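Local coordinates for SmhA (Serratia marcescens, PDB 7A27), which serves as the A component of Smh, a tripartite alpha-pore forming toxin that probably acts by opening pores in target membranes, at residues L79-K82 against A83-A87; V104-K107 against G108-V112; L115-V118 against A119-Q123; A331-I334 against I335-N338; E340-Q343 against L344-K347. All coordinates share one frame; numbering follows the deposited sequence.

Interaction 1 (L79-K82 against A83-A87)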
loop_
_atom_site.group_PDB
_atom_site.type_symbol
_atom_site.label_atom_id
_atom_site.label_comp_id
_atom_site.label_asym_id
_atom_site.label_seq_id
_atom_site.Cartn_x
_atom_site.Cartn_y
_atom_site.Cartn_z
ATOM N N LEU A 79 -2.723 -13.553 0.358
ATOM C CA LEU A 79 -4.056 -13.325 0.989
ATOM C C LEU A 79 -5.107 -13.024 -0.082
ATOM O O LEU A 79 -6.281 -13.396 0.132
ATOM C CB LEU A 79 -4.020 -12.155 1.966
ATOM C CG LEU A 79 -3.234 -12.378 3.250
ATOM C CD1 LEU A 79 -3.291 -11.125 4.117
ATOM C CD2 LEU A 79 -3.704 -13.614 4.014
ATOM N N TYR A 80 -4.728 -12.301 -1.137
ATOM C CA TYR A 80 -5.662 -11.950 -2.225
ATOM C C TYR A 80 -6.074 -13.250 -2.937
ATOM O O TYR A 80 -7.276 -13.455 -3.161
ATOM C CB TYR A 80 -5.047 -10.916 -3.175
ATOM C CG TYR A 80 -5.008 -9.480 -2.705
ATOM C CD1 TYR A 80 -4.173 -9.080 -1.677
ATOM C CD2 TYR A 80 -5.756 -8.493 -3.337
ATOM C CE1 TYR A 80 -4.115 -7.759 -1.252
ATOM C CE2 TYR A 80 -5.689 -7.163 -2.942
ATOM C CZ TYR A 80 -4.862 -6.794 -1.894
ATOM O OH TYR A 80 -4.776 -5.494 -1.484
ATOM N N THR A 81 -5.104 -14.116 -3.249
ATOM C CA THR A 81 -5.336 -15.407 -3.946
ATOM C C THR A 81 -6.376 -16.212 -3.150
ATOM O O THR A 81 -7.306 -16.794 -3.771
ATOM C CB THR A 81 -4.024 -16.174 -4.163
ATOM O OG1 THR A 81 -3.109 -15.279 -4.804
ATOM C CG2 THR A 81 -4.192 -17.426 -5.003
ATOM N N LYS A 82 -6.254 -16.199 -1.820
ATOM C CA LYS A 82 -7.168 -16.932 -0.911
ATOM C C LYS A 82 -8.612 -16.477 -1.178
ATOM O O LYS A 82 -9.498 -17.348 -1.235
ATOM C CB LYS A 82 -6.655 -16.789 0.526
ATOM C CG LYS A 82 -5.478 -17.711 0.834
ATOM C CD LYS A 82 -4.696 -17.336 2.085
ATOM C CE LYS A 82 -3.958 -18.473 2.756
ATOM N NZ LYS A 82 -3.307 -19.404 1.803
ATOM N N ALA A 83 -8.832 -15.181 -1.405
ATOM C CA ALA A 83 -10.156 -14.626 -1.741
ATOM C C ALA A 83 -10.643 -15.198 -3.083
ATOM O O ALA A 83 -11.789 -15.645 -3.132
ATOM C CB ALA A 83 -10.110 -13.121 -1.738
ATOM N N SER A 84 -9.833 -15.179 -4.143
ATOM C CA SER A 84 -10.209 -15.788 -5.448
ATOM C C SER A 84 -10.657 -17.223 -5.187
ATOM O O SER A 84 -11.762 -17.607 -5.646
ATOM C CB SER A 84 -9.078 -15.815 -6.439
ATOM O OG SER A 84 -8.516 -14.530 -6.597
ATOM N N ASN A 85 -9.788 -17.970 -4.487
ATOM C CA ASN A 85 -10.005 -19.393 -4.141
ATOM C C ASN A 85 -11.399 -19.531 -3.520
ATOM O O ASN A 85 -12.157 -20.412 -3.954
ATOM C CB ASN A 85 -8.893 -19.929 -3.229
ATOM C CG ASN A 85 -7.595 -20.258 -3.944
ATOM O OD1 ASN A 85 -7.366 -19.843 -5.074
ATOM N ND2 ASN A 85 -6.753 -21.058 -3.300
ATOM N N PHE A 86 -11.740 -18.665 -2.568
ATOM C CA PHE A 86 -13.046 -18.717 -1.877
ATOM C C PHE A 86 -14.160 -18.474 -2.902
ATOM O O PHE A 86 -15.175 -19.186 -2.861
ATOM C CB PHE A 86 -13.118 -17.722 -0.722
ATOM C CG PHE A 86 -14.211 -18.029 0.274
ATOM C CD1 PHE A 86 -15.518 -17.660 0.030
ATOM C CD2 PHE A 86 -13.938 -18.700 1.454
ATOM C CE1 PHE A 86 -16.529 -17.952 0.933
ATOM C CE2 PHE A 86 -14.951 -18.992 2.354
ATOM C CZ PHE A 86 -16.249 -18.614 2.089
ATOM N N ALA A 87 -13.998 -17.510 -3.809
ATOM C CA ALA A 87 -15.008 -17.233 -4.851
ATOM C C ALA A 87 -15.259 -18.506 -5.646
ATOM O O ALA A 87 -16.454 -18.863 -5.839
ATOM C CB ALA A 87 -14.576 -16.111 -5.751
#
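Residues 79-82 and 83-87 form successive turns of one alpha helix, in which the amide of Asn85 meets the carbonyl of Thr81 almost head-on, N to O 2.8 Å at an N-H...O angle of 174°. This is the i to i+4 pattern of helix 48-96, a long member of the helical bundle of this toxin component. Ser84 N bonds to Tyr80 O at 3.2 Å. Phe86 N reaches Lys82 O at 2.9 Å. Ala83 N makes only weak bonds, to Leu79 O and Tyr80 O.

The side chains of Thr81 and Asn85 lie side by side and point the same way. Thr81 OG1 stands beside the backbone N (chi1 -52°), which leaves CG2 anti to that N, and this methyl faces Asn85 OD1 at 4.0 Å. The hydroxyl is turned back along the helix instead. Thr81 OG1 is hydrogen-bonded to Ile77 O and to Lys353 NZ. Tyr80 leaves this turn for the bundle, where its OH is held by Ser22 and Tyr356. Its side chain lies about 11 Å from that of Asn359, which binds calcium in a structure of this protein, though no calcium is bound to it here. The nearest approach of Asn85 CB to the preceding turn is to Lys82 O, at 3.3 Å.

Interaction 2 (V104-K107 against G108-V112)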
loop_
_atom_site.group_PDB
_atom_site.type_symbol
_atom_site.label_atom_id
_atom_site.label_comp_id
_atom_site.label_asym_id
_atom_site.label_seq_id
_atom_site.Cartn_x
_atom_site.Cartn_y
_atom_site.Cartn_z
ATOM N N VAL A 104 -30.454 -32.549 -1.841
ATOM C CA VAL A 104 -29.713 -31.310 -2.229
ATOM C C VAL A 104 -29.493 -30.388 -1.022
ATOM O O VAL A 104 -28.394 -29.863 -0.927
ATOM C CB VAL A 104 -30.405 -30.590 -3.402
ATOM C CG1 VAL A 104 -31.754 -30.015 -3.014
ATOM C CG2 VAL A 104 -29.498 -29.543 -4.034
ATOM N N SER A 105 -30.458 -30.227 -0.114
ATOM C CA SER A 105 -30.363 -29.297 1.052
ATOM C C SER A 105 -29.419 -29.794 2.162
ATOM O O SER A 105 -28.802 -28.939 2.820
ATOM C CB SER A 105 -31.710 -28.917 1.575
ATOM O OG SER A 105 -32.586 -30.019 1.575
ATOM N N GLN A 106 -29.290 -31.100 2.403
ATOM C CA GLN A 106 -28.318 -31.626 3.415
ATOM C C GLN A 106 -26.885 -31.461 2.865
ATOM O O GLN A 106 -25.990 -31.097 3.653
ATOM C CB GLN A 106 -28.608 -33.084 3.802
ATOM C CG GLN A 106 -27.939 -33.533 5.099
ATOM C CD GLN A 106 -27.641 -35.014 5.110
ATOM O OE1 GLN A 106 -26.902 -35.519 4.261
ATOM N NE2 GLN A 106 -28.191 -35.709 6.093
ATOM N N LYS A 107 -26.680 -31.707 1.568
ATOM C CA LYS A 107 -25.356 -31.618 0.883
ATOM C C LYS A 107 -24.934 -30.147 0.788
ATOM O O LYS A 107 -23.731 -29.873 0.907
ATOM C CB LYS A 107 -25.399 -32.305 -0.488
ATOM C CG LYS A 107 -25.319 -33.833 -0.448
ATOM C CD LYS A 107 -25.457 -34.536 -1.787
ATOM C CE LYS A 107 -24.130 -34.702 -2.509
ATOM N NZ LYS A 107 -24.306 -35.163 -3.904
ATOM N N GLY A 108 -25.901 -29.248 0.595
ATOM C CA GLY A 108 -25.682 -27.796 0.543
ATOM C C GLY A 108 -25.204 -27.291 1.893
ATOM O O GLY A 108 -24.173 -26.566 1.938
ATOM N N ALA A 109 -25.918 -27.671 2.957
ATOM C CA ALA A 109 -25.597 -27.329 4.365
ATOM C C ALA A 109 -24.161 -27.765 4.676
ATOM O O ALA A 109 -23.399 -26.940 5.185
ATOM C CB ALA A 109 -26.602 -27.975 5.308
ATOM N N GLU A 110 -23.818 -29.016 4.352
ATOM C CA GLU A 110 -22.465 -29.602 4.578
ATOM C C GLU A 110 -21.379 -28.703 3.955
ATOM O O GLU A 110 -20.367 -28.453 4.619
ATOM C CB GLU A 110 -22.350 -31.013 3.993
ATOM C CG GLU A 110 -22.985 -32.113 4.834
ATOM C CD GLU A 110 -23.037 -33.481 4.155
ATOM O OE1 GLU A 110 -22.170 -33.725 3.266
ATOM O OE2 GLU A 110 -23.967 -34.301 4.488
ATOM N N MET A 111 -21.573 -28.225 2.730
ATOM C CA MET A 111 -20.548 -27.433 2.028
ATOM C C MET A 111 -20.454 -26.021 2.601
ATOM O O MET A 111 -19.313 -25.490 2.752
ATOM C CB MET A 111 -20.850 -27.328 0.547
ATOM C CG MET A 111 -19.560 -27.222 -0.209
ATOM S SD MET A 111 -19.809 -27.376 -1.963
ATOM C CE MET A 111 -20.941 -28.776 -2.037
ATOM N N VAL A 112 -21.593 -25.398 2.869
ATOM C CA VAL A 112 -21.583 -24.050 3.497
ATOM C C VAL A 112 -20.810 -24.162 4.821
ATOM O O VAL A 112 -19.912 -23.328 5.042
ATOM C CB VAL A 112 -23.007 -23.500 3.660
ATOM C CG1 VAL A 112 -23.065 -22.280 4.564
ATOM C CG2 VAL A 112 -23.607 -23.207 2.300
#
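Glu110 and Gln106 stand one turn apart near the start of helix 104-155, and their side chains cross obliquely. Glu110 CB sits 3.6 Å from Lys107 O. CG is set anti to the residue's own carbonyl carbon (chi1 -79°), which turns it back toward the preceding turn. There it lies 3.4 Å from Gln106 O. CD is further out, 3.8 Å from the same carbonyl oxygen. Extended beyond CG, the chain carries the carboxylate out beside the amide of Gln106. OE2 comes within 3.8 Å of Gln106 CD. The carboxylate and amide planes are 35° apart.

Beneath this pair runs the regular alpha-helical bonding of the first turns. Gly108 N bonds to Val104 O at 3.0 Å, and Glu110 N bonds to Gln106 O at 3.1 Å. Ala109 N bonds to Ser105 O at 3.2 Å. Gly108 is buried and brings no side chain to the helix surface.

Two polar ends of the first turn are taken up outside it. Ser105 OG is hydrogen-bonded to Ala322 O, and Lys107 NZ forms a salt bridge with Asp101. Met111 packs on Val93 and Leu96 of helix 48-96. Gln106 and Glu110 are both exposed. Their meeting is thus a polar one at the surface, where a carboxylate lies beside an amide that could serve it as donor in one of its two orientations.

Interaction 3 (L115-V118 against A119-Q123)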
loop_
_atom_site.group_PDB
_atom_site.type_symbol
_atom_site.label_atom_id
_atom_site.label_comp_id
_atom_site.label_asym_id
_atom_site.label_seq_id
_atom_site.Cartn_x
_atom_site.Cartn_y
_atom_site.Cartn_z
ATOM N N LEU A 115 -17.133 -24.225 4.068
ATOM C CA LEU A 115 -16.566 -22.902 3.683
ATOM C C LEU A 115 -16.391 -22.041 4.940
ATOM O O LEU A 115 -15.446 -21.237 4.962
ATOM C CB LEU A 115 -17.434 -22.223 2.623
ATOM C CG LEU A 115 -17.596 -23.000 1.312
ATOM C CD1 LEU A 115 -18.202 -22.118 0.229
ATOM C CD2 LEU A 115 -16.261 -23.556 0.823
ATOM N N SER A 116 -17.231 -22.229 5.959
ATOM C CA SER A 116 -17.090 -21.554 7.273
ATOM C C SER A 116 -15.681 -21.832 7.800
ATOM O O SER A 116 -14.992 -20.883 8.201
ATOM C CB SER A 116 -18.133 -22.038 8.233
ATOM O OG SER A 116 -17.965 -21.477 9.519
ATOM N N ASP A 117 -15.279 -23.105 7.763
ATOM C CA ASP A 117 -13.945 -23.610 8.172
ATOM C C ASP A 117 -12.853 -22.883 7.366
ATOM O O ASP A 117 -11.906 -22.358 7.984
ATOM C CB ASP A 117 -13.866 -25.118 7.931
ATOM C CG ASP A 117 -12.748 -25.842 8.634
ATOM O OD1 ASP A 117 -12.411 -25.383 9.715
ATOM O OD2 ASP A 117 -12.243 -26.855 8.083
ATOM N N VAL A 118 -12.972 -22.870 6.034
ATOM C CA VAL A 118 -11.967 -22.259 5.125
ATOM C C VAL A 118 -11.819 -20.787 5.494
ATOM O O VAL A 118 -10.677 -20.322 5.623
ATOM C CB VAL A 118 -12.363 -22.415 3.652
ATOM C CG1 VAL A 118 -11.422 -21.607 2.734
ATOM C CG2 VAL A 118 -12.410 -23.884 3.261
ATOM N N ALA A 119 -12.936 -20.083 5.631
ATOM C CA ALA A 119 -12.967 -18.659 6.018
ATOM C C ALA A 119 -12.198 -18.491 7.331
ATOM O O ALA A 119 -11.432 -17.528 7.444
ATOM C CB ALA A 119 -14.391 -18.196 6.160
ATOM N N GLN A 120 -12.374 -19.408 8.279
ATOM C CA GLN A 120 -11.692 -19.327 9.594
ATOM C C GLN A 120 -10.174 -19.472 9.380
ATOM O O GLN A 120 -9.426 -18.816 10.129
ATOM C CB GLN A 120 -12.258 -20.354 10.580
ATOM C CG GLN A 120 -11.971 -19.982 12.031
ATOM C CD GLN A 120 -12.690 -20.814 13.061
ATOM O OE1 GLN A 120 -12.469 -22.012 13.174
ATOM N NE2 GLN A 120 -13.519 -20.168 13.870
ATOM N N HIS A 121 -9.740 -20.297 8.413
ATOM C CA HIS A 121 -8.303 -20.487 8.066
ATOM C C HIS A 121 -7.776 -19.194 7.417
ATOM O O HIS A 121 -6.692 -18.725 7.816
ATOM C CB HIS A 121 -8.055 -21.761 7.234
ATOM C CG HIS A 121 -7.905 -23.011 8.047
ATOM N ND1 HIS A 121 -8.963 -23.898 8.218
ATOM C CD2 HIS A 121 -6.863 -23.521 8.746
ATOM C CE1 HIS A 121 -8.587 -24.893 8.980
ATOM N NE2 HIS A 121 -7.304 -24.682 9.326
ATOM N N TYR A 122 -8.538 -18.605 6.499
ATOM C CA TYR A 122 -8.157 -17.351 5.807
ATOM C C TYR A 122 -8.092 -16.207 6.836
ATOM O O TYR A 122 -7.257 -15.310 6.689
ATOM C CB TYR A 122 -9.077 -17.115 4.602
ATOM C CG TYR A 122 -8.971 -18.153 3.498
ATOM C CD1 TYR A 122 -7.884 -19.008 3.383
ATOM C CD2 TYR A 122 -9.900 -18.179 2.465
ATOM C CE1 TYR A 122 -7.759 -19.890 2.318
ATOM C CE2 TYR A 122 -9.793 -19.063 1.397
ATOM C CZ TYR A 122 -8.720 -19.926 1.320
ATOM O OH TYR A 122 -8.653 -20.822 0.283
ATOM N N GLN A 123 -8.924 -16.240 7.875
ATOM C CA GLN A 123 -8.871 -15.235 8.961
ATOM C C GLN A 123 -7.500 -15.333 9.626
ATOM O O GLN A 123 -6.804 -14.305 9.720
ATOM C CB GLN A 123 -9.989 -15.482 9.974
ATOM C CG GLN A 123 -9.846 -14.708 11.274
ATOM C CD GLN A 123 -10.995 -14.996 12.207
ATOM O OE1 GLN A 123 -11.411 -16.136 12.402
ATOM N NE2 GLN A 123 -11.538 -13.947 12.791
#
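Val118 and Tyr122 form an i to i+4 CH-pi contact on helix 104-155, one of the long helices of the bundle. Val118 CG1 lies over one face of the tyrosine ring, 3.7 Å from its centroid and offset toward the rim. The line to the centroid is 27° off the ring normal. This methyl is the branch anti to the backbone N of Val118 (chi1 172°), which carries it forward alongside the tyrosine. The two side chains point the same way. Tyr122 also meets Trp305 edge-to-face, so the ring joins helix 104-155 to helix 301-321, and it also touches Lys82 and Asn85 of helix 48-96.

A second pair, Asp117 and His121, runs alongside on the exposed side. Their carboxylate and ring planes are 74° apart, and Asp117 OD1 is 4.0 Å from His121 ND1. The ring instead makes a weak bond from ND1 to the backbone oxygen of Asp117. That oxygen also accepts His121 N at 3.0 Å. Leu115 O accepts Ala119 N at 2.8 Å. On the buried side, Ser116 OG is hydrogen-bonded to Ala309 O, while Ala119 CB rests 3.4 Å from Ser116 O.

Interaction 4 (A331-I334 against I335-N338)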
loop_
_atom_site.group_PDB
_atom_site.type_symbol
_atom_site.label_atom_id
_atom_site.label_comp_id
_atom_site.label_asym_id
_atom_site.label_seq_id
_atom_site.Cartn_x
_atom_site.Cartn_y
_atom_site.Cartn_z
ATOM N N ALA A 331 -33.565 -21.150 -1.827
ATOM C CA ALA A 331 -32.150 -21.366 -1.466
ATOM C C ALA A 331 -31.264 -21.262 -2.717
ATOM O O ALA A 331 -30.189 -20.642 -2.625
ATOM C CB ALA A 331 -31.993 -22.698 -0.795
ATOM N N LYS A 332 -31.679 -21.864 -3.835
ATOM C CA LYS A 332 -30.926 -21.803 -5.116
ATOM C C LYS A 332 -30.713 -20.325 -5.485
ATOM O O LYS A 332 -29.591 -19.961 -5.932
ATOM C CB LYS A 332 -31.661 -22.535 -6.245
ATOM C CG LYS A 332 -31.036 -22.267 -7.609
ATOM C CD LYS A 332 -31.411 -23.111 -8.784
ATOM C CE LYS A 332 -30.601 -22.636 -9.972
ATOM N NZ LYS A 332 -30.532 -23.655 -11.040
ATOM N N GLN A 333 -31.780 -19.537 -5.321
ATOM C CA GLN A 333 -31.866 -18.082 -5.603
ATOM C C GLN A 333 -30.903 -17.317 -4.670
ATOM O O GLN A 333 -30.087 -16.525 -5.192
ATOM C CB GLN A 333 -33.346 -17.678 -5.495
ATOM C CG GLN A 333 -33.609 -16.183 -5.323
ATOM C CD GLN A 333 -33.045 -15.380 -6.468
ATOM O OE1 GLN A 333 -32.785 -15.914 -7.549
ATOM N NE2 GLN A 333 -32.855 -14.088 -6.235
ATOM N N ILE A 334 -30.960 -17.573 -3.356
ATOM C CA ILE A 334 -30.098 -16.907 -2.331
ATOM C C ILE A 334 -28.627 -17.201 -2.678
ATOM O O ILE A 334 -27.793 -16.266 -2.592
ATOM C CB ILE A 334 -30.414 -17.347 -0.880
ATOM C CG1 ILE A 334 -31.869 -17.196 -0.427
ATOM C CG2 ILE A 334 -29.484 -16.629 0.079
ATOM C CD1 ILE A 334 -32.338 -15.815 -0.050
ATOM N N ILE A 335 -28.312 -18.443 -3.071
ATOM C CA ILE A 335 -26.923 -18.886 -3.405
ATOM C C ILE A 335 -26.472 -18.284 -4.747
ATOM O O ILE A 335 -25.334 -17.746 -4.798
ATOM C CB ILE A 335 -26.812 -20.421 -3.374
ATOM C CG1 ILE A 335 -26.942 -20.944 -1.945
ATOM C CG2 ILE A 335 -25.512 -20.882 -4.005
ATOM C CD1 ILE A 335 -27.053 -22.452 -1.860
ATOM N N SER A 336 -27.310 -18.353 -5.787
ATOM C CA SER A 336 -26.973 -17.811 -7.130
ATOM C C SER A 336 -26.615 -16.321 -7.025
ATOM O O SER A 336 -25.680 -15.907 -7.726
ATOM C CB SER A 336 -28.074 -18.044 -8.132
ATOM O OG SER A 336 -28.885 -16.891 -8.308
ATOM N N LEU A 337 -27.342 -15.560 -6.200
ATOM C CA LEU A 337 -27.138 -14.094 -6.006
ATOM C C LEU A 337 -25.789 -13.837 -5.325
ATOM O O LEU A 337 -25.059 -12.911 -5.743
ATOM C CB LEU A 337 -28.247 -13.476 -5.132
ATOM C CG LEU A 337 -29.533 -12.944 -5.763
ATOM C CD1 LEU A 337 -30.049 -11.783 -4.909
ATOM C CD2 LEU A 337 -29.339 -12.496 -7.214
ATOM N N ASN A 338 -25.494 -14.604 -4.276
ATOM C CA ASN A 338 -24.251 -14.441 -3.489
ATOM C C ASN A 338 -23.056 -14.880 -4.354
ATOM O O ASN A 338 -21.975 -14.293 -4.183
ATOM C CB ASN A 338 -24.424 -15.082 -2.120
ATOM C CG ASN A 338 -25.257 -14.211 -1.199
ATOM O OD1 ASN A 338 -24.903 -13.058 -0.951
ATOM N ND2 ASN A 338 -26.340 -14.751 -0.664
#
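Asn338 CG is turned anti to its own carbonyl carbon (chi1 -77°), and Ile334 CG2 is anti to its backbone N, which sets the two side chains side by side and pointing the same way. The amide of Asn338 thereby folds back over the turn that precedes it. Its ND2 lies 2.9 Å from Ile334 O, in a weak bond with an N-H...O angle of 125°. The same oxygen also receives Asn338 N, at 3.3 Å. One carbonyl therefore holds two donors of one residue. Ile334 CG2 touches the amide as well, 3.7 Å from ND2. The other end of the amide is held by a lysine of the next turn, since Asn338 OD1 is hydrogen-bonded to Lys341 NZ.

Gln333 and Leu337 meet across the same turn on the exposed side. The glutamine chain bends at its second torsion (chi2 59°), and this carries NE2 over to the leucine branch point, 3.5 Å from Leu337 CG. Leu337 N bonds to Gln333 O, which also takes a weak bond from Ser336 OG.

All this belongs to helix 325-358, the last helix of the chain, in the helical bundle. Its inner side here is made by Ile335, which packs on Val93 and Asn94 of helix 48-96 and on Tyr97. Asn338 and Ile334 lean on the N-terminal segment, at Leu9 and Ser10 and at Ile7 respectively. Ile335 CG1 passes 3.3 Å from Ala331 O, the oxygen that accepts Ile335 N.

Interaction 5 (E340-Q343 against L344-K347)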
loop_
_atom_site.group_PDB
_atom_site.type_symbol
_atom_site.label_atom_id
_atom_site.label_comp_id
_atom_site.label_asym_id
_atom_site.label_seq_id
_atom_site.Cartn_x
_atom_site.Cartn_y
_atom_site.Cartn_z
ATOM N N GLU A 340 -22.727 -14.321 -7.681
ATOM C CA GLU A 340 -22.486 -13.126 -8.541
ATOM C C GLU A 340 -21.626 -12.131 -7.759
ATOM O O GLU A 340 -20.713 -11.551 -8.362
ATOM C CB GLU A 340 -23.787 -12.460 -9.001
ATOM C CG GLU A 340 -24.554 -13.294 -10.026
ATOM C CD GLU A 340 -25.961 -12.838 -10.418
ATOM O OE1 GLU A 340 -26.794 -13.730 -10.794
ATOM O OE2 GLU A 340 -26.236 -11.595 -10.373
ATOM N N LYS A 341 -21.935 -11.934 -6.476
ATOM C CA LYS A 341 -21.208 -10.991 -5.582
ATOM C C LYS A 341 -19.745 -11.431 -5.475
ATOM O O LYS A 341 -18.870 -10.556 -5.568
ATOM C CB LYS A 341 -21.818 -10.909 -4.179
ATOM C CG LYS A 341 -23.198 -10.276 -4.111
ATOM C CD LYS A 341 -23.823 -10.330 -2.735
ATOM C CE LYS A 341 -25.279 -9.911 -2.724
ATOM N NZ LYS A 341 -25.907 -10.155 -1.401
ATOM N N TRP A 342 -19.492 -12.735 -5.302
ATOM C CA TRP A 342 -18.118 -13.280 -5.184
ATOM C C TRP A 342 -17.395 -13.185 -6.539
ATOM O O TRP A 342 -16.176 -12.893 -6.511
ATOM C CB TRP A 342 -18.126 -14.695 -4.611
ATOM C CG TRP A 342 -18.340 -14.750 -3.130
ATOM C CD1 TRP A 342 -19.514 -14.961 -2.463
ATOM C CD2 TRP A 342 -17.343 -14.595 -2.111
ATOM N NE1 TRP A 342 -19.315 -14.940 -1.110
ATOM C CE2 TRP A 342 -17.993 -14.716 -0.867
ATOM C CE3 TRP A 342 -15.970 -14.352 -2.129
ATOM C CZ2 TRP A 342 -17.315 -14.603 0.343
ATOM C CZ3 TRP A 342 -15.299 -14.241 -0.931
ATOM C CH2 TRP A 342 -15.961 -14.373 0.286
ATOM N N GLN A 343 -18.092 -13.377 -7.668
ATOM C CA GLN A 343 -17.467 -13.265 -9.015
ATOM C C GLN A 343 -16.990 -11.832 -9.245
ATOM O O GLN A 343 -15.864 -11.668 -9.760
ATOM C CB GLN A 343 -18.401 -13.736 -10.135
ATOM C CG GLN A 343 -18.417 -15.252 -10.227
ATOM C CD GLN A 343 -16.990 -15.758 -10.226
ATOM O OE1 GLN A 343 -16.187 -15.308 -11.043
ATOM N NE2 GLN A 343 -16.656 -16.655 -9.296
ATOM N N LEU A 344 -17.809 -10.850 -8.868
ATOM C CA LEU A 344 -17.487 -9.421 -9.044
ATOM C C LEU A 344 -16.224 -9.132 -8.219
ATOM O O LEU A 344 -15.280 -8.487 -8.749
ATOM C CB LEU A 344 -18.681 -8.585 -8.574
ATOM C CG LEU A 344 -18.854 -7.220 -9.248
ATOM C CD1 LEU A 344 -19.866 -7.342 -10.391
ATOM C CD2 LEU A 344 -19.267 -6.128 -8.239
ATOM N N PHE A 345 -16.203 -9.631 -6.977
ATOM C CA PHE A 345 -15.068 -9.502 -6.027
ATOM C C PHE A 345 -13.837 -10.151 -6.664
ATOM O O PHE A 345 -12.800 -9.480 -6.724
ATOM C CB PHE A 345 -15.439 -10.079 -4.656
ATOM C CG PHE A 345 -14.349 -10.069 -3.609
ATOM C CD1 PHE A 345 -13.373 -9.084 -3.579
ATOM C CD2 PHE A 345 -14.328 -11.032 -2.615
ATOM C CE1 PHE A 345 -12.388 -9.091 -2.604
ATOM C CE2 PHE A 345 -13.345 -11.026 -1.643
ATOM C CZ PHE A 345 -12.392 -10.048 -1.631
ATOM N N SER A 346 -13.970 -11.379 -7.178
ATOM C CA SER A 346 -12.866 -12.111 -7.847
ATOM C C SER A 346 -12.206 -11.223 -8.915
ATOM O O SER A 346 -10.972 -11.293 -9.036
ATOM C CB SER A 346 -13.357 -13.416 -8.421
ATOM O OG SER A 346 -12.414 -14.031 -9.285
ATOM N N LYS A 347 -12.975 -10.423 -9.666
ATOM C CA LYS A 347 -12.423 -9.556 -10.744
ATOM C C LYS A 347 -11.589 -8.443 -10.097
ATOM O O LYS A 347 -10.469 -8.160 -10.581
ATOM C CB LYS A 347 -13.512 -8.903 -11.593
ATOM C CG LYS A 347 -14.529 -9.835 -12.232
ATOM C CD LYS A 347 -14.030 -10.831 -13.266
ATOM C CE LYS A 347 -15.189 -11.669 -13.782
ATOM N NZ LYS A 347 -14.763 -12.685 -14.773
#
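Trp342 and Phe345, three residues apart on helix 325-358, bring their rings together in the core of the helical bundle. The aromatic contact comes first. The two side chains lie side by side and point the same way. Trp342 CE3 comes to the edge of the phenylalanine ring, near its plane, 3.7 Å from Phe345 CD2. The six-membered ring of the indole and the phenyl ring are oblique, with planes at 48° and centroids 5.8 Å apart. The second torsion of Trp342 (chi2 97°) swings the six-membered ring forward along the helix to Phe345, whose ring also runs forward from CB.

The hydrogen bonds are those of a regular alpha helix. Ser346 N bonds to Trp342 O at 2.8 Å. Leu344 N bonds to Glu340 O at 3.0 Å. Lys347 N bonds to Gln343 O at 3.1 Å.

Side-chain carbons also meet carbonyl oxygens of the preceding turn. Lys347 CG, anti to its own carbonyl carbon (chi1 -55°), lies 3.4 Å from Gln343 O. Ser346 CB rests 3.3 Å from the same oxygen.

Several neighbours close round this turn. Trp342 NE1 is hydrogen-bonded to Leu9 O of the N-terminal segment, and Gln343 NE2 to Asn91 of helix 48-96. Trp342 also touches Tyr312 of helix 301-321. Phe345 packs on Leu14 and Met15 of helix 14-37, which places the aromatic pair where four helices of the bundle meet.

In the fold
The five contacts lie toward one end of the elongated helical bundle, on three of its helices. Interaction 1 is the hub. Its centre is 11 Å from those of interactions 3 and 5, and it touches both. Phe86 sits between them: its CD1 is 3.3 Å from Trp342 CH2, and its CE2 is 3.9 Å from Ala119 CB. Interactions 2 and 3 share helix 104-155, with centres 17 Å apart. Interactions 4 and 5 share helix 325-358, with centres 14 Å apart. Interactions 2 and 4 come within about 5 Å at their nearest atoms without touching. Interactions 2 to 5 lie away from Asn359, a calcium site seen in a structure of this protein but unoccupied in this chain.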